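PDB 4DGF: sulfate transporter sulfate transporter family protein from Wolinella succinogenes, which probably carries sulfate or related anions across the membrane as a SulP-family transporter, the chain described here being its cytoplasmic STAS domain. Local coordinates for residues A[11-16]-A[115-120]; A[43-48]-A[77-82]; A[52-57]-A[123-128]; A[68-73]-A[101-106]. One frame throughout, in Å; residues are numbered along the deposited sequence.

Overall arrangement
Each of the four contacts joins parts distant in sequence, and together they reach both sides of the parallel sheet of the STAS domain. Interaction 3 lays helix 118-130 on the central strand 54-58; interaction 1, its centre about 13 Å from that of interaction 3, fastens the N-terminal loop to the start of that helix. Interactions 2 and 4, centres about 16 Å apart, share helix 67-83 on the other face; their centres lie about 23 and 22 Å from that of interaction 1. Along the chain, interactions 2 and 4 are nested within the loop closed by 1, and 4 within that of 3, while 1 crosses 3 and 2 crosses both 3 and 4, so the contacts interlock.

Interaction 1 of 4, residues A[11-16]-A[115-120]; sequences DPDATS and FDHIDK
NE2 of His117 donates to OD2 of Asp13 over 3.1 Å, a weak bond with an angle of 141° at the hydrogen. The carboxylate meets the imidazole at its edge, the two planes standing 85° apart, and its other oxygen, OD1, lies 3.3 Å from CE1 of His117. With CG swung anti to the backbone N (chi1 -159°), the ring reaches Asp13 while its ND1 accepts from Asp119 N at 3.0 Å. His117 is therefore the N-cap of helix 118-130, the C-terminal helix packed on the sheet of the STAS domain, and it joins the helix start to the loop before strand 24-28. With an alanine here, Asp119 N would probably lack its capping acceptor and Asp13 OD2 its NE2 donor. Among the charged groups, Asp13 OD1 and Asp119 OD1 come within 4.4 Å of each other, and Lys18 forms salt bridges with both, which would ease their repulsion. Van der Waals contact is slight: CG2 of Ile118 approaches Asp13 O at 4.1 Å and Asp13 CB at 4.4 Å. Arg58 donates to Asp13 O and to Thr15 OG1. Asp13 sits in a type I turn, its N bonded to Asp11 OD1 in an Asx turn.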
loop_
_atom_site.group_PDB
_atom_site.type_symbol
_atom_site.label_atom_id
_atom_site.label_comp_id
_atom_site.label_asym_id
_atom_site.label_seq_id
_atom_site.Cartn_x
_atom_site.Cartn_y
_atom_site.Cartn_z
ATOM N N ASP A 11 8.132 13.338 -13.952
ATOM C CA ASP A 11 7.206 12.713 -12.963
ATOM C C ASP A 11 7.411 13.359 -11.624
ATOM O O ASP A 11 8.298 12.921 -10.879
ATOM C CB ASP A 11 7.382 11.176 -12.873
ATOM C CG ASP A 11 6.427 10.510 -11.808
ATOM O OD1 ASP A 11 5.666 11.197 -11.113
ATOM O OD2 ASP A 11 6.470 9.295 -11.713
ATOM N N PRO A 12 6.571 14.378 -11.294
ATOM C CA PRO A 12 6.838 15.147 -10.093
ATOM C C PRO A 12 6.583 14.335 -8.819
ATOM O O PRO A 12 7.105 14.674 -7.760
ATOM C CB PRO A 12 5.865 16.340 -10.195
ATOM C CG PRO A 12 4.747 15.868 -11.086
ATOM C CD PRO A 12 5.287 14.738 -11.925
ATOM N N ASP A 13 5.833 13.250 -8.955
ATOM C CA ASP A 13 5.436 12.419 -7.818
ATOM C C ASP A 13 6.165 11.075 -7.705
ATOM O O ASP A 13 5.695 10.126 -7.018
ATOM C CB ASP A 13 3.883 12.236 -7.861
ATOM C CG ASP A 13 3.169 13.572 -7.550
ATOM O OD1 ASP A 13 3.626 14.326 -6.657
ATOM O OD2 ASP A 13 2.192 13.888 -8.233
ATOM N N ALA A 14 7.321 10.988 -8.341
ATOM C CA ALA A 14 8.172 9.851 -8.217
ATOM C C ALA A 14 8.653 9.724 -6.782
ATOM O O ALA A 14 8.838 10.732 -6.069
ATOM C CB ALA A 14 9.357 9.958 -9.166
ATOM N N THR A 15 8.808 8.495 -6.302
ATOM C CA THR A 15 9.248 8.369 -4.940
ATOM C C THR A 15 10.587 9.094 -4.643
ATOM O O THR A 15 10.767 9.619 -3.554
ATOM C CB THR A 15 9.333 6.895 -4.483
ATOM O OG1 THR A 15 8.003 6.324 -4.594
ATOM C CG2 THR A 15 9.749 6.841 -3.041
ATOM N N SER A 16 11.419 9.113 -5.661
ATOM C CA SER A 16 12.773 9.739 -5.565
ATOM C C SER A 16 12.622 11.263 -5.343
ATOM O O SER A 16 13.582 11.901 -4.894
ATOM C CB SER A 16 13.605 9.456 -6.805
ATOM O OG SER A 16 13.031 10.057 -7.925
ATOM N N PHE A 115 -5.346 6.712 0.840
ATOM C CA PHE A 115 -5.106 8.042 0.315
ATOM C C PHE A 115 -5.130 8.151 -1.185
ATOM O O PHE A 115 -4.795 7.182 -1.855
ATOM C CB PHE A 115 -3.725 8.542 0.752
ATOM C CG PHE A 115 -3.563 8.525 2.286
ATOM C CD1 PHE A 115 -3.869 9.670 3.042
ATOM C CD2 PHE A 115 -3.234 7.348 2.919
ATOM C CE1 PHE A 115 -3.785 9.614 4.450
ATOM C CE2 PHE A 115 -3.188 7.314 4.306
ATOM C CZ PHE A 115 -3.425 8.441 5.064
ATOM N N ASP A 116 -5.449 9.368 -1.710
ATOM C CA ASP A 116 -5.477 9.464 -3.110
ATOM C C ASP A 116 -4.170 9.976 -3.684
ATOM O O ASP A 116 -4.094 10.160 -4.932
ATOM C CB ASP A 116 -6.635 10.324 -3.610
ATOM C CG ASP A 116 -6.570 11.747 -3.092
ATOM O OD1 ASP A 116 -5.495 12.195 -2.679
ATOM O OD2 ASP A 116 -7.614 12.473 -3.118
ATOM N N HIS A 117 -3.203 10.175 -2.810
ATOM C CA HIS A 117 -1.956 10.823 -3.206
ATOM C C HIS A 117 -0.873 10.456 -2.225
ATOM O O HIS A 117 -1.063 10.473 -0.973
ATOM C CB HIS A 117 -2.068 12.368 -3.246
ATOM C CG HIS A 117 -0.980 13.020 -4.134
ATOM N ND1 HIS A 117 0.300 13.312 -3.713
ATOM C CD2 HIS A 117 -1.005 13.370 -5.486
ATOM C CE1 HIS A 117 1.022 13.800 -4.737
ATOM N NE2 HIS A 117 0.253 13.832 -5.812
ATOM N N ILE A 118 0.334 10.252 -2.798
ATOM C CA ILE A 118 1.509 9.863 -2.036
ATOM C C ILE A 118 1.896 10.927 -0.978
ATOM O O ILE A 118 2.294 10.610 0.178
ATOM C CB ILE A 118 2.722 9.537 -2.962
ATOM C CG1 ILE A 118 3.904 8.953 -2.188
ATOM C CG2 ILE A 118 3.185 10.763 -3.809
ATOM C CD1 ILE A 118 3.529 7.805 -1.239
ATOM N N ASP A 119 1.678 12.213 -1.333
ATOM C CA ASP A 119 1.985 13.247 -0.340
ATOM C C ASP A 119 1.179 13.126 0.946
ATOM O O ASP A 119 1.689 13.367 2.029
ATOM C CB ASP A 119 1.763 14.624 -0.919
ATOM C CG ASP A 119 2.782 15.015 -1.976
ATOM O OD1 ASP A 119 3.824 14.345 -2.230
ATOM O OD2 ASP A 119 2.539 16.069 -2.612
ATOM N N LYS A 120 -0.086 12.781 0.831
ATOM C CA LYS A 120 -0.916 12.614 2.014
ATOM C C LYS A 120 -0.494 11.365 2.749
ATOM O O LYS A 120 -0.541 11.378 3.972
ATOM C CB LYS A 120 -2.400 12.438 1.603
ATOM C CG LYS A 120 -2.892 13.583 0.752
ATOM C CD LYS A 120 -4.359 13.414 0.332
ATOM C CE LYS A 120 -4.737 14.741 -0.353
ATOM N NZ LYS A 120 -5.772 14.498 -1.375
#

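Interaction 2 of 4, residues A[43-48]-A[77-82]; sequences GVLDVI and QESCEK
The hydroxyl of Ser79 reaches Leu45 through a water, which gives a hydrogen bond to Ser79 OG at 2.8 Å and takes one from Leu45 N at 2.9 Å. OG is also hydrogen-bonded to Phe76 O, one turn back in the same helix, so the side chain is tied both to its own helix and to the neighbouring loop. A chi1 of 83° sets OG between the backbone N and the carbonyl carbon of Ser79, and from there it faces the Leu45 backbone. The water thus joins the two segments where their polar groups do not meet directly.

The rest is van der Waals contact and depends mainly on one methyl group. CD1 of Leu45 presses into the helix surface between Ser79 and Cys80, 3.5 Å from Cys80 CA, which is tight for two carbons. The same methyl lies 3.7 Å from Cys80 SG and 3.6 Å from Ser79 O, while Leu45 CB stands 4.0 Å from Ser79 OG. Farther out, Asp46 forms a salt bridge with Arg83. Leu45 also packs on Phe76 and on Pro52, just before strand 54-58. In this alpha/beta STAS fold the loop between helix 35-41 and that strand lies against helix 67-83.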
loop_
_atom_site.group_PDB
_atom_site.type_symbol
_atom_site.label_atom_id
_atom_site.label_comp_id
_atom_site.label_asym_id
_atom_site.label_seq_id
_atom_site.Cartn_x
_atom_site.Cartn_y
_atom_site.Cartn_z
ATOM N N GLY A 43 4.724 -12.346 0.268
ATOM C CA GLY A 43 5.843 -12.646 1.133
ATOM C C GLY A 43 6.865 -11.533 1.250
ATOM O O GLY A 43 7.922 -11.725 1.904
ATOM N N VAL A 44 6.572 -10.345 0.698
ATOM C CA VAL A 44 7.525 -9.267 0.784
ATOM C C VAL A 44 7.904 -8.917 2.225
ATOM O O VAL A 44 9.067 -8.657 2.485
ATOM C CB VAL A 44 6.988 -8.012 0.076
ATOM C CG1 VAL A 44 7.710 -6.761 0.563
ATOM C CG2 VAL A 44 7.217 -8.140 -1.482
ATOM N N LEU A 45 6.972 -8.942 3.187
ATOM C CA LEU A 45 7.409 -8.612 4.535
ATOM C C LEU A 45 8.270 -9.743 5.153
ATOM O O LEU A 45 9.010 -9.492 6.059
ATOM C CB LEU A 45 6.219 -8.291 5.426
ATOM C CG LEU A 45 5.678 -6.875 5.542
ATOM C CD1 LEU A 45 4.716 -6.936 6.720
ATOM C CD2 LEU A 45 6.694 -5.760 5.799
ATOM N N ASP A 46 8.180 -10.994 4.707
ATOM C CA ASP A 46 9.088 -12.025 5.274
ATOM C C ASP A 46 10.531 -11.904 4.725
ATOM O O ASP A 46 11.409 -12.623 5.223
ATOM C CB ASP A 46 8.643 -13.439 4.909
ATOM C CG ASP A 46 7.211 -13.780 5.409
ATOM O OD1 ASP A 46 6.861 -13.414 6.583
ATOM O OD2 ASP A 46 6.447 -14.419 4.612
ATOM N N VAL A 47 10.784 -11.053 3.717
ATOM C CA VAL A 47 12.181 -10.872 3.248
ATOM C C VAL A 47 12.771 -9.476 3.494
ATOM O O VAL A 47 13.839 -9.168 2.993
ATOM C CB VAL A 47 12.348 -11.279 1.760
ATOM C CG1 VAL A 47 11.760 -12.674 1.552
ATOM C CG2 VAL A 47 11.618 -10.282 0.863
ATOM N N ILE A 48 12.102 -8.621 4.256
ATOM C CA ILE A 48 12.742 -7.437 4.719
ATOM C C ILE A 48 13.333 -7.787 6.118
ATOM O O ILE A 48 12.623 -8.345 6.969
ATOM C CB ILE A 48 11.761 -6.290 4.829
ATOM C CG1 ILE A 48 11.169 -5.985 3.448
ATOM C CG2 ILE A 48 12.471 -5.085 5.424
ATOM C CD1 ILE A 48 10.051 -4.943 3.491
ATOM N N GLN A 77 -1.945 -7.587 3.961
ATOM C CA GLN A 77 -2.383 -6.831 5.132
ATOM C C GLN A 77 -2.302 -7.687 6.421
ATOM O O GLN A 77 -1.901 -7.185 7.432
ATOM C CB GLN A 77 -3.802 -6.297 4.793
ATOM C CG GLN A 77 -4.407 -5.369 5.798
ATOM C CD GLN A 77 -5.119 -6.048 6.895
ATOM O OE1 GLN A 77 -5.780 -7.061 6.679
ATOM N NE2 GLN A 77 -5.090 -5.425 8.108
ATOM N N GLU A 78 -2.594 -8.968 6.323
ATOM C CA GLU A 78 -2.414 -9.956 7.425
ATOM C C GLU A 78 -1.000 -10.116 7.857
ATOM O O GLU A 78 -0.748 -10.082 9.089
ATOM C CB GLU A 78 -3.023 -11.293 7.056
ATOM C CG GLU A 78 -4.551 -11.159 7.065
ATOM C CD GLU A 78 -5.219 -12.508 6.975
ATOM O OE1 GLU A 78 -4.686 -13.475 7.594
ATOM O OE2 GLU A 78 -6.270 -12.597 6.285
ATOM N N SER A 79 -0.071 -10.202 6.894
ATOM C CA SER A 79 1.332 -10.184 7.190
ATOM C C SER A 79 1.776 -8.893 7.904
ATOM O O SER A 79 2.606 -8.914 8.840
ATOM C CB SER A 79 2.195 -10.538 5.952
ATOM O OG SER A 79 2.374 -9.383 5.139
ATOM N N CYS A 80 1.225 -7.755 7.530
ATOM C CA CYS A 80 1.587 -6.492 8.207
ATOM C C CYS A 80 1.109 -6.491 9.672
ATOM O O CYS A 80 1.857 -6.153 10.585
ATOM C CB CYS A 80 0.955 -5.320 7.431
ATOM S SG CYS A 80 1.809 -4.877 5.883
ATOM N N GLU A 81 -0.091 -6.995 9.885
ATOM C CA GLU A 81 -0.570 -7.038 11.256
ATOM C C GLU A 81 0.219 -7.984 12.100
ATOM O O GLU A 81 0.503 -7.621 13.255
ATOM C CB GLU A 81 -1.999 -7.564 11.308
ATOM C CG GLU A 81 -2.984 -6.749 10.542
ATOM C CD GLU A 81 -4.397 -7.267 10.873
ATOM O OE1 GLU A 81 -5.194 -6.493 11.489
ATOM O OE2 GLU A 81 -4.685 -8.467 10.547
ATOM N N LYS A 82 0.621 -9.150 11.556
ATOM C CA LYS A 82 1.503 -10.056 12.287
ATOM C C LYS A 82 2.847 -9.459 12.644
ATOM O O LYS A 82 3.500 -9.947 13.571
ATOM C CB LYS A 82 1.774 -11.378 11.532
ATOM C CG LYS A 82 0.507 -12.275 11.478
ATOM C CD LYS A 82 0.656 -13.580 10.711
ATOM C CE LYS A 82 -0.608 -14.457 10.732
ATOM N NZ LYS A 82 -0.353 -15.662 9.850
HETATM O O HOH W 1 4.320 -10.107 3.301
#

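Interaction 3 of 4, residues A[52-57]-A[123-128]; sequences PKVFIL and AYAKLL
Ala125 makes a shallow place on the surface of helix 118-130, and the CG1 methyl of Val54 fills it, 3.8 Å from Ala125 CB. Beside it comes the CD1 methyl of Ile56, in one of two modelled conformers and so less certain. Because Val54 and Ile56 are two places apart in an extended chain, both face the helix, while Phe55 between them turns to the other side of the sheet and meets Phe76 edge-to-face. The two methyls of Val54 divide the work. With CG1 anti to the backbone N (chi1 -177°), that branch goes to Ala125, and CG2 comes within 4.0 Å of Leu128 CB and 4.1 Å of Leu128 CD1. Val54 thereby sits across the groove between Ala125 and Leu128, one turn of the helix apart, its side chain at about a right angle to that of Leu128.

This is helix-on-sheet packing of an alpha/beta fold, here the STAS domain: helix 123-128 runs antiparallel to strand 54-57, their axes 170° apart in direction and 9.4 Å apart at closest approach. The short alanine is consistent with the close approach of Val54 CA and Ala125 CA, 6.3 Å apart. Toward the helix start Ile118 and Leu122 pack on Ile56; toward its end Val129 packs on Val54. From the flanking strand, Leu88 touches Val54 and Tyr124, and over one face of the Tyr124 ring lies CD2 of Leu128.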
loop_
_atom_site.group_PDB
_atom_site.type_symbol
_atom_site.label_atom_id
_atom_site.label_comp_id
_atom_site.label_asym_id
_atom_site.label_seq_id
_atom_site.Cartn_x
_atom_site.Cartn_y
_atom_site.Cartn_z
ATOM N N PRO A 52 9.660 -2.625 8.642
ATOM C CA PRO A 52 9.254 -1.228 8.590
ATOM C C PRO A 52 8.132 -0.942 9.631
ATOM O O PRO A 52 7.317 -1.781 9.918
ATOM C CB PRO A 52 8.743 -1.051 7.149
ATOM C CG PRO A 52 8.547 -2.427 6.607
ATOM C CD PRO A 52 9.558 -3.291 7.326
ATOM N N LYS A 53 8.074 0.287 10.140
ATOM C CA LYS A 53 6.993 0.686 11.016
ATOM C C LYS A 53 5.739 0.918 10.162
ATOM O O LYS A 53 4.581 0.740 10.652
ATOM C CB LYS A 53 7.363 2.005 11.697
ATOM C CG LYS A 53 8.674 1.964 12.499
ATOM C CD LYS A 53 8.909 3.331 13.121
ATOM C CE LYS A 53 10.343 3.522 13.615
ATOM N NZ LYS A 53 10.621 2.538 14.695
ATOM N N VAL A 54 5.995 1.424 8.936
ATOM C CA VAL A 54 4.863 1.835 8.005
ATOM C C VAL A 54 5.247 1.316 6.625
ATOM O O VAL A 54 6.416 1.440 6.242
ATOM C CB VAL A 54 4.683 3.341 7.917
ATOM C CG1 VAL A 54 3.509 3.753 7.031
ATOM C CG2 VAL A 54 4.488 4.002 9.319
ATOM N N PHE A 55 4.258 0.757 5.893
ATOM C CA PHE A 55 4.481 0.265 4.581
ATOM C C PHE A 55 3.461 0.964 3.710
ATOM O O PHE A 55 2.236 0.827 3.987
ATOM C CB PHE A 55 4.300 -1.304 4.543
ATOM C CG PHE A 55 4.747 -1.958 3.321
ATOM C CD1 PHE A 55 5.944 -2.686 3.318
ATOM C CD2 PHE A 55 4.004 -1.788 2.143
ATOM C CE1 PHE A 55 6.453 -3.211 2.080
ATOM C CE2 PHE A 55 4.437 -2.432 0.946
ATOM C CZ PHE A 55 5.673 -3.143 0.955
ATOM N N ILE A 56 3.947 1.616 2.642
ATOM C CA ILE A 56 3.045 2.315 1.736
ATOM C C ILE A 56 3.003 1.516 0.458
ATOM O O ILE A 56 4.017 1.310 -0.216
ATOM C CB ILE A 56 3.505 3.769 1.468
ATOM C CG1 ILE A 56 3.682 4.503 2.793
ATOM C CG2 ILE A 56 2.484 4.473 0.494
ATOM C CD1 ILE A 56 4.065 5.949 2.696
ATOM N N LEU A 57 1.791 1.119 0.070
ATOM C CA LEU A 57 1.651 0.482 -1.215
ATOM C C LEU A 57 1.114 1.545 -2.177
ATOM O O LEU A 57 -0.037 2.103 -1.927
ATOM C CB LEU A 57 0.609 -0.626 -1.010
ATOM C CG LEU A 57 0.598 -1.631 -2.069
ATOM C CD1 LEU A 57 1.873 -2.480 -2.152
ATOM C CD2 LEU A 57 -0.545 -2.616 -1.732
ATOM N N ALA A 123 2.693 12.162 4.628
ATOM C CA ALA A 123 2.388 13.048 5.806
ATOM C C ALA A 123 1.900 12.198 6.984
ATOM O O ALA A 123 2.328 12.387 8.104
ATOM C CB ALA A 123 1.352 14.063 5.435
ATOM N N TYR A 124 0.919 11.290 6.740
ATOM C CA TYR A 124 0.505 10.384 7.764
ATOM C C TYR A 124 1.535 9.379 8.302
ATOM O O TYR A 124 1.582 9.073 9.493
ATOM C CB TYR A 124 -0.765 9.685 7.258
ATOM C CG TYR A 124 -1.572 9.013 8.287
ATOM C CD1 TYR A 124 -2.127 9.768 9.355
ATOM C CD2 TYR A 124 -1.851 7.652 8.236
ATOM C CE1 TYR A 124 -2.925 9.154 10.313
ATOM C CE2 TYR A 124 -2.719 7.018 9.177
ATOM C CZ TYR A 124 -3.228 7.796 10.210
ATOM O OH TYR A 124 -4.031 7.239 11.187
ATOM N N ALA A 125 2.281 8.739 7.418
ATOM C CA ALA A 125 3.376 7.923 7.784
ATOM C C ALA A 125 4.392 8.664 8.704
ATOM O O ALA A 125 4.834 8.118 9.671
ATOM C CB ALA A 125 4.123 7.463 6.498
ATOM N N LYS A 126 4.714 9.899 8.380
ATOM C CA LYS A 126 5.614 10.682 9.167
ATOM C C LYS A 126 5.049 10.834 10.586
ATOM O O LYS A 126 5.781 10.686 11.567
ATOM C CB LYS A 126 5.843 12.059 8.500
ATOM C CG LYS A 126 6.855 12.937 9.309
ATOM C CD LYS A 126 7.404 14.067 8.466
ATOM C CE LYS A 126 8.584 14.779 9.180
ATOM N NZ LYS A 126 7.936 15.643 10.221
ATOM N N LEU A 127 3.772 11.119 10.684
ATOM C CA LEU A 127 3.105 11.337 11.979
ATOM C C LEU A 127 3.163 10.039 12.791
ATOM O O LEU A 127 3.558 10.029 13.969
ATOM C CB LEU A 127 1.698 11.859 11.727
ATOM C CG LEU A 127 0.707 12.088 12.888
ATOM C CD1 LEU A 127 -0.357 13.014 12.305
ATOM C CD2 LEU A 127 0.005 10.804 13.359
ATOM N N LEU A 128 2.964 8.914 12.114
ATOM C CA LEU A 128 2.956 7.616 12.756
ATOM C C LEU A 128 4.301 7.268 13.279
ATOM O O LEU A 128 4.398 6.655 14.350
ATOM C CB LEU A 128 2.484 6.480 11.804
ATOM C CG LEU A 128 1.036 6.531 11.407
ATOM C CD1 LEU A 128 0.842 5.492 10.284
ATOM C CD2 LEU A 128 0.063 6.314 12.568
#

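Interaction 4 of 4, residues A[68-73]-A[101-106]; sequences TGMHAL and NRFGFI
An extended first torsion and a bent chain carry selenomethionine Met70 from helix 67-83 to two phenylalanines: its CG is anti to the backbone N (chi1 -175°), and the turns at the next two torsions bring SE beside Phe103 and CE up to Phe105. Phe105 reaches across in turn with its own CG anti to the backbone N.

The Met70 CG lies over one face of the Phe103 ring, 3.7 Å from its centroid, a CH-pi contact displaced toward the rim. SE stands obliquely to the same ring, 4.3 Å from its centroid, a Met-aromatic contact. The terminal CE comes to Phe105 obliquely, 3.5 Å from CD1. Leu73, one turn on, fills the next place: its CG sits over a face of the Phe105 ring, 4.0 Å from the centroid, and CD2 is 3.7 Å from CE2 of that ring. The two side chains cross at about a right angle. A serine in place of Phe105 would probably open a gap where the ring lies, leaving Leu73 and the Met70 methyl without the aromatic surface they rest on.

Helix 94-103 ends in a Schellman motif with a positive phi at Gly104; the chain turns there, and Phe103 and Phe105 on either side of it both point to helix 67-83. Leu100 of helix 94-103 touches both Met70 and Leu73, and Trp74 meets Phe105 edge-to-face, while on the sheet side Leu73 touches Leu57 of strand 54-58.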
loop_
_atom_site.group_PDB
_atom_site.type_symbol
_atom_site.label_atom_id
_atom_site.label_comp_id
_atom_site.label_asym_id
_atom_site.label_seq_id
_atom_site.Cartn_x
_atom_site.Cartn_y
_atom_site.Cartn_z
ATOM N N THR A 68 -7.469 -12.718 -7.669
ATOM C CA THR A 68 -6.161 -13.159 -7.269
ATOM C C THR A 68 -5.397 -12.008 -6.655
ATOM O O THR A 68 -4.693 -12.160 -5.653
ATOM C CB THR A 68 -5.454 -13.699 -8.546
ATOM O OG1 THR A 68 -6.112 -14.918 -8.973
ATOM C CG2 THR A 68 -3.957 -14.098 -8.264
ATOM N N GLY A 69 -5.411 -10.836 -7.329
ATOM C CA GLY A 69 -4.858 -9.590 -6.747
ATOM C C GLY A 69 -5.433 -9.284 -5.334
ATOM O O GLY A 69 -4.735 -8.952 -4.399
HETATM N N MSE A 70 -6.779 -9.381 -5.213
HETATM C CA MSE A 70 -7.383 -9.001 -3.935
HETATM C C MSE A 70 -6.961 -10.055 -2.893
HETATM O O MSE A 70 -6.646 -9.685 -1.752
HETATM C CB MSE A 70 -8.886 -9.043 -4.209
HETATM C CG MSE A 70 -9.635 -8.533 -2.940
HETATM SE SE MSE A 70 -9.328 -6.664 -2.432
HETATM C CE MSE A 70 -8.243 -6.931 -0.859
ATOM N N HIS A 71 -6.848 -11.323 -3.311
ATOM C CA HIS A 71 -6.401 -12.283 -2.308
ATOM C C HIS A 71 -4.986 -11.974 -1.807
ATOM O O HIS A 71 -4.714 -11.993 -0.613
ATOM C CB HIS A 71 -6.454 -13.689 -2.887
ATOM C CG HIS A 71 -5.939 -14.727 -1.932
ATOM N ND1 HIS A 71 -4.723 -15.276 -2.073
ATOM C CD2 HIS A 71 -6.497 -15.236 -0.754
ATOM C CE1 HIS A 71 -4.527 -16.188 -1.007
ATOM N NE2 HIS A 71 -5.607 -16.132 -0.225
ATOM N N ALA A 72 -4.109 -11.578 -2.721
ATOM C CA ALA A 72 -2.742 -11.254 -2.332
ATOM C C ALA A 72 -2.752 -10.008 -1.411
ATOM O O ALA A 72 -1.927 -9.943 -0.417
ATOM C CB ALA A 72 -1.968 -10.952 -3.607
ATOM N N LEU A 73 -3.611 -9.023 -1.706
ATOM C CA LEU A 73 -3.636 -7.797 -0.923
ATOM C C LEU A 73 -4.158 -8.100 0.512
ATOM O O LEU A 73 -3.567 -7.590 1.463
ATOM C CB LEU A 73 -4.420 -6.744 -1.675
ATOM C CG LEU A 73 -4.688 -5.470 -0.915
ATOM C CD1 LEU A 73 -3.361 -4.730 -0.641
ATOM C CD2 LEU A 73 -5.569 -4.542 -1.800
ATOM N N ASN A 101 -13.745 -1.352 -1.817
ATOM C CA ASN A 101 -14.890 -1.285 -0.896
ATOM C C ASN A 101 -15.870 -2.427 -1.098
ATOM O O ASN A 101 -16.246 -3.114 -0.081
ATOM C CB ASN A 101 -15.619 0.049 -1.049
ATOM C CG ASN A 101 -16.384 0.423 0.232
ATOM O OD1 ASN A 101 -15.946 0.142 1.389
ATOM N ND2 ASN A 101 -17.533 1.029 0.042
ATOM N N ARG A 102 -16.163 -2.772 -2.366
ATOM C CA ARG A 102 -17.076 -3.925 -2.620
ATOM C C ARG A 102 -16.479 -5.248 -2.154
ATOM O O ARG A 102 -17.174 -6.101 -1.629
ATOM C CB ARG A 102 -17.393 -3.929 -4.066
ATOM C CG ARG A 102 -18.546 -4.872 -4.539
ATOM C CD ARG A 102 -19.949 -4.470 -3.971
ATOM N NE ARG A 102 -20.317 -3.121 -4.383
ATOM C CZ ARG A 102 -21.317 -2.385 -3.830
ATOM N NH1 ARG A 102 -22.125 -2.914 -2.898
ATOM N NH2 ARG A 102 -21.531 -1.155 -4.247
ATOM N N PHE A 103 -15.152 -5.387 -2.244
ATOM C CA PHE A 103 -14.515 -6.556 -1.704
ATOM C C PHE A 103 -14.469 -6.578 -0.155
ATOM O O PHE A 103 -14.161 -7.588 0.420
ATOM C CB PHE A 103 -13.041 -6.690 -2.204
ATOM C CG PHE A 103 -12.893 -7.228 -3.646
ATOM C CD1 PHE A 103 -13.362 -8.482 -3.985
ATOM C CD2 PHE A 103 -12.194 -6.485 -4.608
ATOM C CE1 PHE A 103 -13.137 -9.010 -5.274
ATOM C CE2 PHE A 103 -11.946 -7.024 -5.872
ATOM C CZ PHE A 103 -12.473 -8.289 -6.219
ATOM N N GLY A 104 -14.699 -5.461 0.502
ATOM C CA GLY A 104 -14.678 -5.412 1.955
ATOM C C GLY A 104 -13.365 -4.970 2.578
ATOM O O GLY A 104 -13.182 -4.992 3.814
ATOM N N PHE A 105 -12.422 -4.615 1.697
ATOM C CA PHE A 105 -11.077 -4.361 2.159
ATOM C C PHE A 105 -10.965 -2.977 2.836
ATOM O O PHE A 105 -10.209 -2.863 3.824
ATOM C CB PHE A 105 -10.060 -4.399 0.974
ATOM C CG PHE A 105 -8.641 -4.320 1.446
ATOM C CD1 PHE A 105 -8.185 -5.359 2.219
ATOM C CD2 PHE A 105 -7.775 -3.289 1.118
ATOM C CE1 PHE A 105 -6.863 -5.384 2.649
ATOM C CE2 PHE A 105 -6.434 -3.275 1.586
ATOM C CZ PHE A 105 -6.024 -4.348 2.400
ATOM N N ILE A 106 -11.692 -1.992 2.339
ATOM C CA ILE A 106 -11.672 -0.619 2.930
ATOM C C ILE A 106 -12.121 -0.699 4.410
ATOM O O ILE A 106 -11.440 -0.142 5.287
ATOM C CB ILE A 106 -12.510 0.403 2.172
ATOM C CG1 ILE A 106 -12.042 0.534 0.717
ATOM C CG2 ILE A 106 -12.547 1.749 2.947
ATOM C CD1 ILE A 106 -10.608 1.150 0.496
#